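Local coordinates for protein glycoside Hydrolase (Bacteroides uniformis, PDB 5T99) that probably hydrolyses glycosidic bonds of agarose-derived galactosides as a family 2 glycoside hydrolase, and binds d-galacto-isofagomine in its active-site pocket, at residues E355-C360 with I400-N405. Residues are numbered along the deposited sequence; the frame is centred on the assembly and turned at random.
Sequences EFLDLC and IMRDRN. With EDO (1,2-ethanediol), chain J; EDO (1,2-ethanediol), chain K.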
# COMPACT_ATOMS: atom_id res chain seq x y z
N GLU A 355 1.21 -3.09 8.80
CA GLU A 355 1.69 -4.26 8.05
C GLU A 355 2.25 -3.85 6.70
O GLU A 355 3.31 -4.33 6.27
CB GLU A 355 0.58 -5.32 7.87
CG GLU A 355 0.24 -6.11 9.15
CD GLU A 355 -0.59 -5.32 10.16
OE1 GLU A 355 -1.25 -4.32 9.76
OE2 GLU A 355 -0.56 -5.70 11.36
N PHE A 356 1.55 -2.93 6.04
CA PHE A 356 2.02 -2.42 4.75
C PHE A 356 3.42 -1.82 4.89
O PHE A 356 4.29 -2.08 4.06
CB PHE A 356 1.03 -1.39 4.20
CG PHE A 356 1.44 -0.80 2.88
CD1 PHE A 356 1.15 -1.45 1.70
CD2 PHE A 356 2.14 0.40 2.83
CE1 PHE A 356 1.56 -0.93 0.48
CE2 PHE A 356 2.54 0.94 1.61
CZ PHE A 356 2.25 0.26 0.43
N LEU A 357 3.63 -1.02 5.94
CA LEU A 357 4.93 -0.38 6.20
C LEU A 357 6.00 -1.37 6.63
O LEU A 357 7.17 -1.20 6.26
CB LEU A 357 4.81 0.75 7.23
CG LEU A 357 3.95 1.93 6.74
CD1 LEU A 357 3.72 2.92 7.85
CD2 LEU A 357 4.57 2.63 5.54
N ASP A 358 5.62 -2.41 7.37
CA ASP A 358 6.55 -3.50 7.68
C ASP A 358 7.07 -4.14 6.40
O ASP A 358 8.25 -4.45 6.31
CB ASP A 358 5.93 -4.56 8.59
CG ASP A 358 5.71 -4.07 10.01
OD1 ASP A 358 6.44 -3.15 10.46
OD2 ASP A 358 4.81 -4.60 10.68
N LEU A 359 6.21 -4.29 5.40
CA LEU A 359 6.63 -4.86 4.11
C LEU A 359 7.59 -3.94 3.39
O LEU A 359 8.62 -4.40 2.88
CB LEU A 359 5.42 -5.20 3.23
CG LEU A 359 4.59 -6.40 3.73
CD1 LEU A 359 3.24 -6.48 3.03
CD2 LEU A 359 5.35 -7.70 3.52
N CYS A 360 7.28 -2.65 3.35
CA CYS A 360 8.16 -1.66 2.73
C CYS A 360 9.54 -1.68 3.37
O CYS A 360 10.54 -1.68 2.66
CB CYS A 360 7.56 -0.24 2.81
SG CYS A 360 6.07 0.02 1.81
N ILE A 400 2.77 10.00 13.36
CA ILE A 400 4.22 10.10 13.50
C ILE A 400 4.72 9.20 14.65
O ILE A 400 5.74 8.53 14.50
CB ILE A 400 4.66 11.56 13.66
CG1 ILE A 400 4.40 12.30 12.34
CG2 ILE A 400 6.13 11.67 14.05
CD1 ILE A 400 4.48 13.80 12.44
N MET A 401 3.98 9.15 15.75
CA MET A 401 4.31 8.27 16.87
C MET A 401 4.28 6.79 16.46
O MET A 401 5.15 6.01 16.87
CB MET A 401 3.35 8.51 18.04
CG MET A 401 3.41 9.88 18.68
SD MET A 401 4.92 10.13 19.61
CE MET A 401 4.44 9.29 21.13
N ARG A 402 3.29 6.43 15.65
CA ARG A 402 3.14 5.07 15.13
C ARG A 402 4.27 4.68 14.18
O ARG A 402 4.79 3.57 14.27
CB ARG A 402 1.79 4.92 14.40
CG ARG A 402 1.35 3.50 14.06
CD ARG A 402 0.14 3.46 13.13
NE ARG A 402 0.49 3.84 11.77
CZ ARG A 402 -0.25 3.62 10.68
NH1 ARG A 402 -1.44 3.00 10.73
NH2 ARG A 402 0.22 4.01 9.50
N ASP A 403 4.63 5.59 13.27
CA ASP A 403 5.49 5.23 12.13
C ASP A 403 6.94 5.73 12.15
O ASP A 403 7.70 5.39 11.26
CB ASP A 403 4.84 5.69 10.81
CG ASP A 403 3.53 5.00 10.53
OD1 ASP A 403 3.19 4.05 11.28
OD2 ASP A 403 2.83 5.41 9.57
N ARG A 404 7.34 6.50 13.17
CA ARG A 404 8.67 7.12 13.17
C ARG A 404 9.85 6.18 13.42
O ARG A 404 10.99 6.65 13.50
CB ARG A 404 8.73 8.29 14.15
CG ARG A 404 8.57 7.91 15.62
CD ARG A 404 8.44 9.17 16.44
NE ARG A 404 8.27 8.93 17.86
CZ ARG A 404 8.37 9.87 18.80
NH1 ARG A 404 8.64 11.14 18.49
NH2 ARG A 404 8.19 9.54 20.08
N ASN A 405 9.59 4.89 13.58
CA ASN A 405 10.65 3.87 13.61
C ASN A 405 10.82 3.09 12.32
O ASN A 405 11.83 2.39 12.18
CB ASN A 405 10.40 2.91 14.76
CG ASN A 405 10.34 3.62 16.08
OD1 ASN A 405 11.20 4.44 16.38
ND2 ASN A 405 9.31 3.33 16.89
C1 EDO J . 14.62 5.17 12.02
O1 EDO J . 13.77 5.85 12.98
C2 EDO J . 15.10 3.80 12.51
O2 EDO J . 14.61 2.71 11.69
C1 EDO K . 9.62 12.80 22.43
O1 EDO K . 10.50 13.56 23.26
C2 EDO K . 9.27 13.52 21.14
O2 EDO K . 7.86 13.43 20.87
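Leu357 meets Asp403 through a single methyl: CD1 sits 3.2 Å from Asp403 OD2 and 3.4 Å from Asp403 CG, the two side chains crossing at about a right angle. The same methyl lies 4.0 Å from Arg402 NH2, oblique to the guanidinium, so one leucine branch packs against the Arg402-Asp403 salt bridge. Arg402 takes its sequence neighbour's carboxylate side-on: NH2 reaches the syn lone pair of Asp403 OD2 at 3.0 Å, nearly straight (173°) and in the guanidinium plane, while NE meets Asp403 OD1 at 2.8 Å on a more bent, tilted line. A bend at chi3 (73°) in an otherwise extended arginine chain turns its head back onto the aspartate. With an alanine for Asp403, the Arg402 head would probably lose its mate and turn more freely, with a gap beside the leucine methyl. Arg402 NH2 also hydrogen-bonds Pro352 O, joining the end of helix 388-403 to the chain leading into helix 354-363. Asp369 brings a second carboxylate close to Asp403 OD2, which might raise the pKa of one of them. Leu357 continues onto Val367 of strand 366-370, and Asp403 onto Trp412 of strand 409-416, placing these successive TIM-barrel helices against the parallel strands they flank.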